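Local coordinates for protein diacylglycerol O-acyltransferase (Marinobacter hydrocarbonoclasticus, PDB 6CHJ) that probably transfers acyl groups from acyl-CoA to diacylglycerol, giving triacylglycerol, and as a wax ester synthase also joins them to alcohols, at residues Q233-S238 and D404-A409; L410-T415 and F423-C428; P227-N232 and A283-P288; E103-M108 and G237-A242; F11-K16 and G198-V203. All coordinates share one frame; numbering follows the deposited sequence.

Contact 1. Residues Q233-S238 and D404-A409; sequences QKITGS and DMDRLA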
# COMPACT_ATOMS: atom_id res chain seq x y z
N GLN B 233 12.92 15.39 -11.34
CA GLN B 233 12.67 14.49 -12.45
C GLN B 233 11.45 13.63 -12.09
O GLN B 233 10.95 13.68 -10.97
CB GLN B 233 13.91 13.63 -12.75
CG GLN B 233 14.73 13.31 -11.50
CD GLN B 233 16.01 12.53 -11.79
OE1 GLN B 233 16.08 11.75 -12.74
NE2 GLN B 233 17.04 12.74 -10.96
N LYS B 234 10.97 12.87 -13.07
CA LYS B 234 9.84 11.98 -12.84
C LYS B 234 10.20 10.91 -11.80
O LYS B 234 11.34 10.42 -11.75
CB LYS B 234 9.39 11.33 -14.16
CG LYS B 234 8.65 12.30 -15.12
CD LYS B 234 8.16 11.61 -16.41
CE LYS B 234 6.90 12.28 -17.00
NZ LYS B 234 5.62 11.51 -16.78
N ILE B 235 9.23 10.54 -10.98
CA ILE B 235 9.50 9.72 -9.80
C ILE B 235 8.70 8.43 -9.89
O ILE B 235 7.79 8.27 -10.70
CB ILE B 235 9.20 10.47 -8.49
CG1 ILE B 235 7.71 10.82 -8.43
CG2 ILE B 235 10.03 11.73 -8.38
CD1 ILE B 235 7.23 11.22 -7.05
N THR B 236 9.08 7.48 -9.04
CA THR B 236 8.31 6.29 -8.75
C THR B 236 7.42 6.52 -7.53
O THR B 236 7.53 7.53 -6.82
CB THR B 236 9.23 5.11 -8.49
OG1 THR B 236 9.83 5.28 -7.20
CG2 THR B 236 10.33 5.06 -9.54
N GLY B 237 6.55 5.55 -7.27
CA GLY B 237 5.70 5.62 -6.10
C GLY B 237 6.29 5.05 -4.81
O GLY B 237 5.57 4.97 -3.81
N SER B 238 7.56 4.64 -4.80
CA SER B 238 8.17 4.11 -3.59
C SER B 238 8.87 5.24 -2.85
O SER B 238 9.46 6.14 -3.46
CB SER B 238 9.16 2.98 -3.91
OG SER B 238 10.23 3.44 -4.71
N ASP B 404 5.76 13.86 -1.99
CA ASP B 404 6.54 13.99 -3.21
C ASP B 404 5.65 14.04 -4.45
O ASP B 404 4.53 13.50 -4.48
CB ASP B 404 7.51 12.83 -3.37
CG ASP B 404 8.49 12.74 -2.24
OD1 ASP B 404 8.97 13.79 -1.77
OD2 ASP B 404 8.80 11.59 -1.86
N MET B 405 6.20 14.63 -5.51
CA MET B 405 5.56 14.76 -6.81
C MET B 405 6.60 14.49 -7.90
O MET B 405 7.80 14.64 -7.66
CB MET B 405 5.02 16.18 -7.04
CG MET B 405 3.65 16.43 -6.51
SD MET B 405 3.14 18.05 -7.07
CE MET B 405 3.29 17.83 -8.86
N ASP B 406 6.11 14.12 -9.09
CA ASP B 406 6.90 14.25 -10.31
C ASP B 406 7.57 15.61 -10.33
O ASP B 406 6.91 16.64 -10.20
CB ASP B 406 6.00 14.12 -11.55
CG ASP B 406 5.80 12.68 -12.03
OD1 ASP B 406 6.49 11.74 -11.56
OD2 ASP B 406 4.94 12.48 -12.90
N ARG B 407 8.90 15.62 -10.49
CA ARG B 407 9.77 16.80 -10.53
C ARG B 407 9.89 17.52 -9.19
O ARG B 407 10.46 18.62 -9.14
CB ARG B 407 9.36 17.78 -11.65
CG ARG B 407 9.75 17.28 -13.06
CD ARG B 407 8.89 17.86 -14.21
NE ARG B 407 7.45 17.55 -14.16
CZ ARG B 407 6.86 16.51 -14.75
NH1 ARG B 407 5.55 16.36 -14.66
NH2 ARG B 407 7.57 15.62 -15.43
N LEU B 408 9.38 16.93 -8.08
CA LEU B 408 9.76 17.29 -6.70
C LEU B 408 9.99 15.98 -5.93
O LEU B 408 9.21 15.58 -5.07
CB LEU B 408 8.70 18.15 -6.01
CG LEU B 408 8.50 19.56 -6.57
CD1 LEU B 408 7.18 20.19 -6.09
CD2 LEU B 408 9.71 20.43 -6.21
N ALA B 409 11.12 15.31 -6.22
CA ALA B 409 11.38 14.02 -5.59
C ALA B 409 11.48 14.12 -4.07
O ALA B 409 11.15 13.15 -3.37
CB ALA B 409 12.65 13.40 -6.17

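Contact 2. Residues L410-T415 and F423-C428; sequences LNMTLT and FGLIGC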
# COMPACT_ATOMS: atom_id res chain seq x y z
N LEU B 410 11.89 15.28 -3.54
CA LEU B 410 12.21 15.44 -2.13
C LEU B 410 11.35 16.53 -1.51
O LEU B 410 11.21 17.62 -2.08
CB LEU B 410 13.69 15.78 -1.94
CG LEU B 410 14.25 15.96 -0.51
CD1 LEU B 410 14.13 14.70 0.37
CD2 LEU B 410 15.70 16.39 -0.57
N ASN B 411 10.77 16.23 -0.36
CA ASN B 411 10.01 17.22 0.39
C ASN B 411 10.53 17.23 1.83
O ASN B 411 10.48 16.20 2.52
CB ASN B 411 8.51 16.91 0.35
CG ASN B 411 7.68 18.05 0.87
OD1 ASN B 411 7.88 18.50 2.00
ND2 ASN B 411 6.77 18.55 0.06
N MET B 412 11.04 18.37 2.26
CA MET B 412 11.61 18.52 3.58
C MET B 412 10.58 19.23 4.45
O MET B 412 10.17 20.35 4.14
CB MET B 412 12.91 19.31 3.55
CG MET B 412 14.03 18.64 2.73
SD MET B 412 15.53 19.66 2.65
CE MET B 412 16.59 18.91 3.86
N THR B 413 10.16 18.58 5.53
CA THR B 413 9.16 19.19 6.39
C THR B 413 9.64 19.21 7.82
O THR B 413 10.21 18.24 8.33
CB THR B 413 7.84 18.47 6.29
OG1 THR B 413 8.09 17.06 6.22
CG2 THR B 413 7.10 18.92 5.05
N LEU B 414 9.39 20.34 8.46
CA LEU B 414 9.97 20.68 9.75
C LEU B 414 8.90 21.13 10.71
O LEU B 414 7.90 21.75 10.33
CB LEU B 414 10.99 21.77 9.61
CG LEU B 414 12.17 21.11 8.96
CD1 LEU B 414 12.33 21.53 7.54
CD2 LEU B 414 13.34 21.50 9.78
N THR B 415 9.14 20.82 11.98
CA THR B 415 8.25 21.21 13.05
C THR B 415 9.09 21.26 14.32
O THR B 415 10.24 20.81 14.34
CB THR B 415 7.05 20.24 13.19
OG1 THR B 415 6.15 20.73 14.19
CG2 THR B 415 7.53 18.88 13.60
N PHE B 423 12.87 17.05 11.98
CA PHE B 423 13.08 17.02 10.54
C PHE B 423 12.39 15.80 9.96
O PHE B 423 12.70 14.67 10.35
CB PHE B 423 14.56 16.98 10.18
CG PHE B 423 15.26 18.31 10.23
CD1 PHE B 423 15.69 18.93 9.07
CD2 PHE B 423 15.52 18.93 11.46
CE1 PHE B 423 16.37 20.15 9.11
CE2 PHE B 423 16.19 20.15 11.51
CZ PHE B 423 16.62 20.76 10.34
N GLY B 424 11.46 16.02 9.02
CA GLY B 424 10.91 14.94 8.23
C GLY B 424 11.25 15.06 6.76
O GLY B 424 10.74 15.96 6.07
N LEU B 425 12.10 14.16 6.25
CA LEU B 425 12.50 14.11 4.86
C LEU B 425 11.82 12.91 4.20
O LEU B 425 12.08 11.76 4.59
CB LEU B 425 14.02 14.00 4.73
CG LEU B 425 14.87 14.93 5.61
CD1 LEU B 425 16.32 14.87 5.23
CD2 LEU B 425 14.39 16.36 5.55
N ILE B 426 10.96 13.16 3.21
CA ILE B 426 10.30 12.11 2.44
C ILE B 426 10.71 12.24 0.98
O ILE B 426 10.71 13.34 0.42
CB ILE B 426 8.76 12.16 2.60
CG1 ILE B 426 8.12 10.94 1.94
CG2 ILE B 426 8.19 13.47 2.07
CD1 ILE B 426 8.12 9.72 2.81
N GLY B 427 11.11 11.13 0.37
CA GLY B 427 11.66 11.19 -0.97
C GLY B 427 11.34 9.95 -1.78
O GLY B 427 11.05 8.87 -1.22
N CYS B 428 11.39 10.12 -3.10
CA CYS B 428 11.26 8.98 -3.99
C CYS B 428 12.47 8.07 -3.81
O CYS B 428 13.61 8.52 -3.96
CB CYS B 428 11.13 9.43 -5.45
SG CYS B 428 11.49 8.10 -6.62

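Contact 3. Residues P227-N232 and A283-P288; sequences PRCMLN and ALPEKP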
# COMPACT_ATOMS: atom_id res chain seq x y z
N PRO B 227 17.99 25.66 -11.12
CA PRO B 227 18.74 24.81 -12.06
C PRO B 227 18.12 23.43 -12.26
O PRO B 227 17.43 22.88 -11.41
CB PRO B 227 20.11 24.68 -11.40
CG PRO B 227 19.81 24.81 -9.92
CD PRO B 227 18.68 25.80 -9.82
N ARG B 228 18.42 22.86 -13.42
CA ARG B 228 18.17 21.44 -13.59
C ARG B 228 18.92 20.68 -12.50
O ARG B 228 20.07 21.00 -12.18
CB ARG B 228 18.60 20.99 -14.99
CG ARG B 228 17.52 21.27 -16.06
CD ARG B 228 17.81 20.59 -17.40
NE ARG B 228 16.62 19.95 -17.97
CZ ARG B 228 16.12 20.21 -19.18
NH1 ARG B 228 16.71 21.10 -19.96
NH2 ARG B 228 15.03 19.57 -19.60
N CYS B 229 18.24 19.71 -11.90
CA CYS B 229 18.74 19.05 -10.70
C CYS B 229 18.16 17.64 -10.62
O CYS B 229 17.04 17.39 -11.08
CB CYS B 229 18.38 19.82 -9.44
SG CYS B 229 19.05 19.11 -7.93
N MET B 230 18.93 16.75 -10.01
CA MET B 230 18.50 15.37 -9.85
C MET B 230 17.23 15.25 -8.99
O MET B 230 16.45 14.31 -9.16
CB MET B 230 19.65 14.52 -9.28
CG MET B 230 19.60 14.31 -7.80
SD MET B 230 21.00 13.36 -7.11
CE MET B 230 20.52 11.66 -7.38
N LEU B 231 16.99 16.20 -8.07
CA LEU B 231 15.72 16.22 -7.35
C LEU B 231 14.51 16.45 -8.26
O LEU B 231 13.37 16.26 -7.83
CB LEU B 231 15.72 17.31 -6.27
CG LEU B 231 16.91 17.40 -5.31
CD1 LEU B 231 16.72 18.50 -4.29
CD2 LEU B 231 17.16 16.10 -4.58
N ASN B 232 14.71 16.87 -9.51
CA ASN B 232 13.59 17.43 -10.24
C ASN B 232 13.31 16.64 -11.51
O ASN B 232 13.40 17.16 -12.63
CB ASN B 232 13.85 18.92 -10.49
CG ASN B 232 14.13 19.68 -9.19
OD1 ASN B 232 15.25 20.11 -8.93
ND2 ASN B 232 13.10 19.83 -8.37
N ALA B 283 26.32 15.24 -8.48
CA ALA B 283 25.17 15.81 -9.15
C ALA B 283 24.81 17.16 -8.56
O ALA B 283 23.64 17.56 -8.58
CB ALA B 283 23.97 14.85 -9.08
N LEU B 284 25.79 17.86 -8.01
CA LEU B 284 25.57 19.19 -7.47
C LEU B 284 25.59 20.21 -8.60
O LEU B 284 26.59 20.29 -9.33
CB LEU B 284 26.63 19.54 -6.43
CG LEU B 284 26.66 21.01 -5.99
CD1 LEU B 284 25.48 21.31 -5.08
CD2 LEU B 284 27.97 21.41 -5.30
N PRO B 285 24.52 20.98 -8.81
CA PRO B 285 24.50 21.95 -9.91
C PRO B 285 25.46 23.10 -9.67
O PRO B 285 25.86 23.38 -8.54
CB PRO B 285 23.05 22.46 -9.92
CG PRO B 285 22.28 21.53 -8.97
CD PRO B 285 23.30 21.03 -7.99
N GLU B 286 25.83 23.77 -10.76
CA GLU B 286 26.68 24.95 -10.65
C GLU B 286 25.92 26.13 -10.04
O GLU B 286 26.41 26.77 -9.11
CB GLU B 286 27.24 25.32 -12.03
CG GLU B 286 27.77 26.74 -12.13
CD GLU B 286 28.84 26.90 -13.20
OE1 GLU B 286 30.03 26.61 -12.90
OE2 GLU B 286 28.49 27.32 -14.33
N LYS B 287 24.73 26.43 -10.55
CA LYS B 287 23.88 27.40 -9.90
C LYS B 287 23.36 26.84 -8.57
O LYS B 287 23.12 25.63 -8.44
CB LYS B 287 22.71 27.79 -10.80
CG LYS B 287 23.08 28.83 -11.87
CD LYS B 287 21.98 28.99 -12.92
CE LYS B 287 21.19 30.29 -12.72
NZ LYS B 287 20.09 30.43 -13.73
N PRO B 288 23.16 27.69 -7.57
CA PRO B 288 22.66 27.21 -6.28
C PRO B 288 21.23 26.69 -6.39
O PRO B 288 20.47 27.04 -7.30
CB PRO B 288 22.74 28.45 -5.39
CG PRO B 288 22.63 29.60 -6.33
CD PRO B 288 23.32 29.15 -7.60

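Contact 4. Residues E103-M108 and G237-A242; sequences EHSHLM and GSRRFA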
# COMPACT_ATOMS: atom_id res chain seq x y z
N GLU B 103 4.84 1.98 4.20
CA GLU B 103 3.43 2.27 4.39
C GLU B 103 3.02 3.59 3.72
O GLU B 103 1.92 3.70 3.17
CB GLU B 103 3.09 2.26 5.88
CG GLU B 103 1.61 2.17 6.16
CD GLU B 103 0.94 0.98 5.45
OE1 GLU B 103 1.49 -0.14 5.51
OE2 GLU B 103 -0.13 1.18 4.83
N HIS B 104 3.91 4.60 3.72
CA HIS B 104 3.60 5.89 3.11
C HIS B 104 3.52 5.80 1.58
O HIS B 104 2.83 6.62 0.96
CB HIS B 104 4.64 6.93 3.53
CG HIS B 104 4.18 8.35 3.36
ND1 HIS B 104 3.26 8.93 4.21
CD2 HIS B 104 4.48 9.28 2.43
CE1 HIS B 104 3.01 10.17 3.80
NE2 HIS B 104 3.75 10.41 2.73
N SER B 105 4.22 4.84 0.95
CA SER B 105 4.11 4.60 -0.49
C SER B 105 2.70 4.25 -0.96
O SER B 105 2.36 4.49 -2.12
CB SER B 105 5.03 3.45 -0.90
OG SER B 105 6.35 3.68 -0.49
N HIS B 106 1.88 3.61 -0.12
CA HIS B 106 0.66 2.96 -0.60
C HIS B 106 -0.48 3.95 -0.77
O HIS B 106 -0.83 4.68 0.17
CB HIS B 106 0.23 1.86 0.36
CG HIS B 106 1.28 0.83 0.61
ND1 HIS B 106 2.07 0.32 -0.40
CD2 HIS B 106 1.70 0.24 1.76
CE1 HIS B 106 2.92 -0.55 0.12
NE2 HIS B 106 2.72 -0.61 1.42
N LEU B 107 -1.07 3.95 -1.97
CA LEU B 107 -2.34 4.62 -2.23
C LEU B 107 -3.40 4.23 -1.22
O LEU B 107 -3.53 3.06 -0.84
CB LEU B 107 -2.85 4.25 -3.62
CG LEU B 107 -2.27 4.98 -4.82
CD1 LEU B 107 -3.01 4.54 -6.07
CD2 LEU B 107 -2.29 6.51 -4.66
N MET B 108 -4.19 5.21 -0.80
CA MET B 108 -5.33 4.91 0.06
C MET B 108 -6.55 4.58 -0.79
O MET B 108 -6.67 5.01 -1.93
CB MET B 108 -5.65 6.08 0.99
CG MET B 108 -4.46 6.76 1.56
SD MET B 108 -4.86 7.94 2.84
CE MET B 108 -5.52 6.79 4.07
N GLY B 237 6.55 5.55 -7.27
CA GLY B 237 5.70 5.62 -6.10
C GLY B 237 6.29 5.05 -4.81
O GLY B 237 5.57 4.97 -3.81
N SER B 238 7.56 4.64 -4.80
CA SER B 238 8.17 4.11 -3.59
C SER B 238 8.87 5.24 -2.85
O SER B 238 9.46 6.14 -3.46
CB SER B 238 9.16 2.98 -3.91
OG SER B 238 10.23 3.44 -4.71
N ARG B 239 8.78 5.19 -1.52
CA ARG B 239 9.20 6.28 -0.67
C ARG B 239 10.34 5.83 0.22
O ARG B 239 10.46 4.65 0.55
CB ARG B 239 8.04 6.80 0.18
CG ARG B 239 6.92 7.45 -0.64
CD ARG B 239 7.44 8.70 -1.35
NE ARG B 239 6.47 9.27 -2.27
CZ ARG B 239 6.46 9.02 -3.57
NH1 ARG B 239 7.36 8.20 -4.09
NH2 ARG B 239 5.53 9.58 -4.35
N ARG B 240 11.21 6.77 0.54
CA ARG B 240 12.19 6.63 1.61
C ARG B 240 11.95 7.77 2.58
O ARG B 240 11.94 8.94 2.17
CB ARG B 240 13.63 6.65 1.08
CG ARG B 240 14.47 5.52 1.64
CD ARG B 240 15.97 5.76 1.48
NE ARG B 240 16.76 4.64 1.99
CZ ARG B 240 16.90 4.35 3.28
NH1 ARG B 240 16.30 5.10 4.21
NH2 ARG B 240 17.65 3.31 3.65
N PHE B 241 11.73 7.41 3.85
CA PHE B 241 11.46 8.37 4.91
C PHE B 241 12.63 8.42 5.87
O PHE B 241 13.17 7.39 6.28
CB PHE B 241 10.19 8.01 5.67
CG PHE B 241 9.84 8.99 6.75
CD1 PHE B 241 9.72 10.34 6.46
CD2 PHE B 241 9.63 8.57 8.05
CE1 PHE B 241 9.38 11.25 7.45
CE2 PHE B 241 9.30 9.48 9.04
CZ PHE B 241 9.17 10.81 8.74
N ALA B 242 13.04 9.64 6.23
CA ALA B 242 14.16 9.87 7.14
C ALA B 242 13.76 11.00 8.07
O ALA B 242 13.42 12.10 7.61
CB ALA B 242 15.45 10.22 6.39

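Contact 5. Residues F11-K16 and G198-V203; sequences FLWLEK and GTIPTV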
# COMPACT_ATOMS: atom_id res chain seq x y z
N PHE B 11 -6.22 17.90 -5.05
CA PHE B 11 -5.38 16.82 -4.53
C PHE B 11 -5.88 15.46 -5.00
O PHE B 11 -5.09 14.52 -5.17
CB PHE B 11 -5.32 16.87 -3.00
CG PHE B 11 -4.51 18.04 -2.47
CD1 PHE B 11 -3.13 17.96 -2.39
CD2 PHE B 11 -5.13 19.22 -2.07
CE1 PHE B 11 -2.38 19.02 -1.92
CE2 PHE B 11 -4.37 20.29 -1.60
CZ PHE B 11 -2.99 20.19 -1.53
N LEU B 12 -7.20 15.32 -5.19
CA LEU B 12 -7.71 14.10 -5.80
C LEU B 12 -7.23 14.01 -7.23
O LEU B 12 -6.82 12.93 -7.69
CB LEU B 12 -9.24 14.09 -5.75
CG LEU B 12 -9.88 13.77 -4.40
CD1 LEU B 12 -11.38 13.90 -4.51
CD2 LEU B 12 -9.50 12.36 -4.00
N TRP B 13 -7.21 15.14 -7.93
CA TRP B 13 -7.05 15.13 -9.37
C TRP B 13 -5.61 14.78 -9.77
O TRP B 13 -5.40 13.88 -10.59
CB TRP B 13 -7.47 16.49 -9.93
CG TRP B 13 -7.35 16.61 -11.40
CD1 TRP B 13 -8.17 16.06 -12.36
CD2 TRP B 13 -6.35 17.34 -12.11
NE1 TRP B 13 -7.73 16.40 -13.62
CE2 TRP B 13 -6.61 17.19 -13.49
CE3 TRP B 13 -5.24 18.10 -11.70
CZ2 TRP B 13 -5.80 17.77 -14.47
CZ3 TRP B 13 -4.45 18.68 -12.68
CH2 TRP B 13 -4.73 18.51 -14.04
N LEU B 14 -4.62 15.44 -9.18
CA LEU B 14 -3.25 15.17 -9.61
C LEU B 14 -2.64 13.97 -8.89
O LEU B 14 -1.44 13.73 -9.04
CB LEU B 14 -2.37 16.41 -9.43
CG LEU B 14 -2.28 17.13 -8.09
CD1 LEU B 14 -1.12 16.56 -7.37
CD2 LEU B 14 -2.03 18.60 -8.32
N GLU B 15 -3.45 13.21 -8.15
CA GLU B 15 -2.98 11.96 -7.57
C GLU B 15 -2.86 10.90 -8.66
O GLU B 15 -3.71 10.80 -9.56
CB GLU B 15 -3.92 11.49 -6.46
CG GLU B 15 -3.60 10.12 -5.91
CD GLU B 15 -4.13 9.91 -4.49
OE1 GLU B 15 -5.37 9.86 -4.33
OE2 GLU B 15 -3.32 9.79 -3.54
N LYS B 16 -1.79 10.10 -8.55
CA LYS B 16 -1.46 9.02 -9.46
C LYS B 16 -0.64 8.02 -8.65
O LYS B 16 -0.29 8.29 -7.50
CB LYS B 16 -0.69 9.52 -10.71
CG LYS B 16 -1.43 10.55 -11.60
CD LYS B 16 -0.49 11.48 -12.37
CE LYS B 16 -1.25 12.72 -12.90
NZ LYS B 16 -0.36 13.93 -13.11
N GLY B 198 -10.49 18.42 -15.32
CA GLY B 198 -10.21 18.51 -16.74
C GLY B 198 -9.16 17.48 -17.08
O GLY B 198 -8.63 16.80 -16.21
N THR B 199 -8.88 17.36 -18.38
CA THR B 199 -7.71 16.60 -18.76
C THR B 199 -6.47 17.48 -18.62
O THR B 199 -6.57 18.71 -18.56
CB THR B 199 -7.84 16.08 -20.20
OG1 THR B 199 -6.86 15.06 -20.42
CG2 THR B 199 -7.60 17.21 -21.19
N ILE B 200 -5.30 16.84 -18.55
CA ILE B 200 -4.07 17.62 -18.30
C ILE B 200 -3.79 18.64 -19.40
O ILE B 200 -3.48 19.79 -19.07
CB ILE B 200 -2.88 16.66 -18.03
CG1 ILE B 200 -2.90 16.16 -16.59
CG2 ILE B 200 -1.55 17.39 -18.28
CD1 ILE B 200 -1.74 15.26 -16.25
N PRO B 201 -3.88 18.30 -20.69
CA PRO B 201 -3.73 19.36 -21.70
C PRO B 201 -4.71 20.51 -21.53
O PRO B 201 -4.32 21.68 -21.70
CB PRO B 201 -3.93 18.61 -23.02
CG PRO B 201 -3.47 17.23 -22.73
CD PRO B 201 -3.94 16.96 -21.32
N THR B 202 -5.96 20.22 -21.17
CA THR B 202 -6.96 21.29 -21.03
C THR B 202 -6.57 22.27 -19.93
O THR B 202 -6.54 23.49 -20.14
CB THR B 202 -8.34 20.69 -20.75
OG1 THR B 202 -8.88 20.17 -21.97
CG2 THR B 202 -9.28 21.76 -20.19
N VAL B 203 -6.29 21.76 -18.73
CA VAL B 203 -5.95 22.68 -17.64
C VAL B 203 -4.53 23.23 -17.83
O VAL B 203 -4.23 24.34 -17.39
CB VAL B 203 -6.15 21.98 -16.29
CG1 VAL B 203 -5.52 20.64 -16.36
CG2 VAL B 203 -5.57 22.80 -15.14

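Contact 1. Residues Q233-S238 and D404-A409
Ile235 N donates almost straight (170°) to Asp406 OD1 at 3.0 Å, meeting the carboxylate on its anti side and 25° out of its plane. One residue on from Asp406, Arg407 N donates at 2.9 Å to Gln233 O, two residues before Ile235. The partner in both bonds is a type II beta turn from Met405 to Leu408, closed by Leu408 N bonding to Met405 O, and the nitrogen of Asp406 is itself held by Gln19.

In the fold, this turn sits on the loop by which the chain passes from strand 393-401 in one six-stranded sheet to strand 410-417 in the other. The contact therefore pins that passage to the segment leading into strand 239-247, and it joins the catalytic and C-terminal family regions.

Apolar packing centres on Ile235. Its CD1 presses on the backbone carbon C of Met405 at 3.4 Å, while the CG2 branch lies 3.8 Å from Ala409 CB.

Charged groups gather on the side of Lys234 and Arg407, whose chains run alongside each other in the same direction; Lys234 CG is 3.5 Å from Arg407 NH2. Lys234 NZ remains 4.1 Å from Asp406 OD2, too far for a salt bridge. Arg407 NH1 bonds to Leu363 O on helix 345-365.

Contact 2. Residues L410-T415 and F423-C428
Leu414 turns its branch through an unusual second torsion (chi2 107°), which swings CD2 over the ring of Phe423. The methyl sits 3.3 Å from the centroid and only 9° off the ring normal, a CH-pi contact directly above the face. In Thr413, a chi1 of 40° tucks OG1 between the backbone N and the carbonyl carbon and aims the hydroxyl across at the opposing strand, where it donates to Gly424 O at 2.9 Å.

The two strands, 410-417 and 420-428, form an antiparallel beta hairpin in the six-stranded sheet that also holds strand 239-247. Thr413 and Gly424 are a hydrogen-bonded pair: Thr413 N donates to Gly424 O at 2.7 Å, and Gly424 N returns a bond to Thr413 O at a very short modelled distance of 2.6 Å. Asn411 and Ile426 repeat the pattern, with Asn411 N 3.0 Å from Ile426 O and Ile426 N 3.2 Å from Asn411 O.

At the non-hydrogen-bonded pairs the side chains share one face of the sheet. Met412 and Leu425 lie side by side, with Met412 CG 3.6 Å from Leu425 CD2, and helix 437-453 packs on both through Met438. Phe423 also meets Trp246 edge to face. The face of Thr413 and Ile426 is turned to strand 393-401 of the other sheet.

Gly424 O is thus gripped by two donors of one residue, which approach from opposite faces of its carbonyl plane. The buried hydroxyl of Thr413 spends its proton inside the hairpin, and the paired donors would probably polarise the Gly424 carbonyl.

Contact 3. Residues P227-N232 and A283-P288
Pro227 and Pro285 face each other across this surface contact with their CB atoms 4.0 Å apart, and the interactions around them are van der Waals in kind; no hydrogen bond links the two segments. Three further apolar touches extend the seam on both sides of the proline pair. Pro227 CB also reaches Lys287 CB at 4.1 Å, although the rest of the lysine chain leads away. Pro285 CG approaches Cys229 SG at 4.2 Å. Beyond that, the thioether Met230 SD rests against Ala283 CB at 3.9 Å.

Ring carbons also lean on backbone oxygens. Pro227 CD comes within 3.3 Å of Pro288 O, and in the reverse direction Pro285 CG lies 3.9 Å from Arg228 O. The proline rings thus fit against the other segment's carbonyls as well as against each other.

Within residues 227-232 a type I beta turn runs from Cys229 to Asn232, closed by Asn232 N bonding to Cys229 O. With SG anti to the backbone N (chi1 -176°), Cys229 turns its sulfur back over the turn and accepts from Leu231 N at 3.6 Å, a long but fairly straight bond (162°). The same turn of SG lets the sulfur meet the Pro285 ring.

Both segments are loops. Residues 283-288 connect helix 262-280 to strand 290-294, while residues 227-232 lie in the loop that precedes strand 239-247. Met230 and Leu284 both pack on Leu278 of helix 262-280, Leu231 reaches Leu274 on the same helix, and Pro227 O and Asn232 ND2 are bonded to Asn375, just before strand 376-380.

Contact 4. Residues E103-M108 and G237-A242
The C-terminal end of helix 93-105 meets the start of strand 239-247, an outer strand of the six-stranded sheet that also holds strands 420-428 and 410-417, through Ser105 and Arg239. Arg239 N donates to Ser105 OG at 3.0 Å, a bent bond of 135°. With OG anti to its carbonyl carbon (chi1 -54°), the hydroxyl of Ser105 points back along its own helix, where it also bonds to Ser101 O one turn earlier. Beside it, Ser105 CB packs against Gly237 O at 3.3 Å.

His104 adds a looser touch: Arg239 CG lies at the edge of the imidazole, near its plane and 4.3 Å from His104 CD2. The ring is fixed in its rotation by bonds from ND1 to Tyr131 OH and from NE2 to Ser402 O.

Past CG the chain of Arg239 bends at chi2 and folds back toward its own backbone. Arg239 NH1 bonds to Ser238 O at 3.0 Å, the oxygen lying close to the guanidinium plane while the donor stands above the plane of the carbonyl. Thr236 O, Gln18 O and, in a long and weak ion pair, Asp404 complete its surroundings. Nearby, His106 stacks on His106 of the second subunit.

In this buried setting the Arg239 charge is probably balanced largely by the backbone carbonyls of Ser238, Thr236 and Gln18. The single hydroxyl of Ser105 serves both elements, accepting from Arg239 N of the strand while bonded to the helix carbonyl of Ser101.

Contact 5. Residues F11-K16 and G198-V203
A tryptophan side chain bridges two helix ends at the protein surface: Trp13, the last residue of the N-terminal helix 6-13, reaches the start of helix 200-212. CG of Trp13 stands anti to the backbone N (chi1 180°), which carries the indole straight out to the other segment. There Trp13 NE1 donates to Gly198 O at 2.8 Å. The donor lies in the carbonyl plane, but the N-H...O angle is only 142° and the oxygen sits 17° out of the indole plane, so the bond is short yet bent.

The six-membered part of the indole packs on two aliphatic chains of the helix start. Trp13 CH2 is modelled 3.2 Å from Val203 CG1, closer than normal contact and of doubtful accuracy; the two side chains slide past each other in opposite directions. Ile200 crosses the indole obliquely, its CG1 3.9 Å from Trp13 CH2. Lys16, extended beyond CG, meets Ile200 tip to tip, with Lys16 NZ 3.7 Å from Ile200 CD1.

Thr199 occupies the N-cap position without a side-chain capping bond, and Val203 N bonds to Thr199 O at 3.1 Å in the first turn. Phe11 on helix 6-13 stacks on His136, and Glu15, just past the helix, bonds to His135, the two histidines of the HHxxxDG motif characteristic of this family. Glu15 also forms a salt bridge with Arg110, in the segment ahead of strand 115-121.

Overall arrangement
Starting at the N terminus, contact 5 closes a long loop from helix 6-13 to helix 200-212. Contact 4 opens within that loop and closes after it, so the two cross; they touch where Leu107 packs on Glu15 and Lys16. Contact 3 begins before contact 4 has closed and crosses it in turn, then also crosses contact 1, which starts directly after residue 232 and shares Gly237 and Ser238 with contact 4. Contact 1 ties the loop before strand 239-247 to the one between strands 393-401 and 410-417. Contact 2 follows in series as a short hairpin, and strand 420-428 pairs with strand 239-247 of contact 4. Contacts 1 and 4 also reach the second subunit.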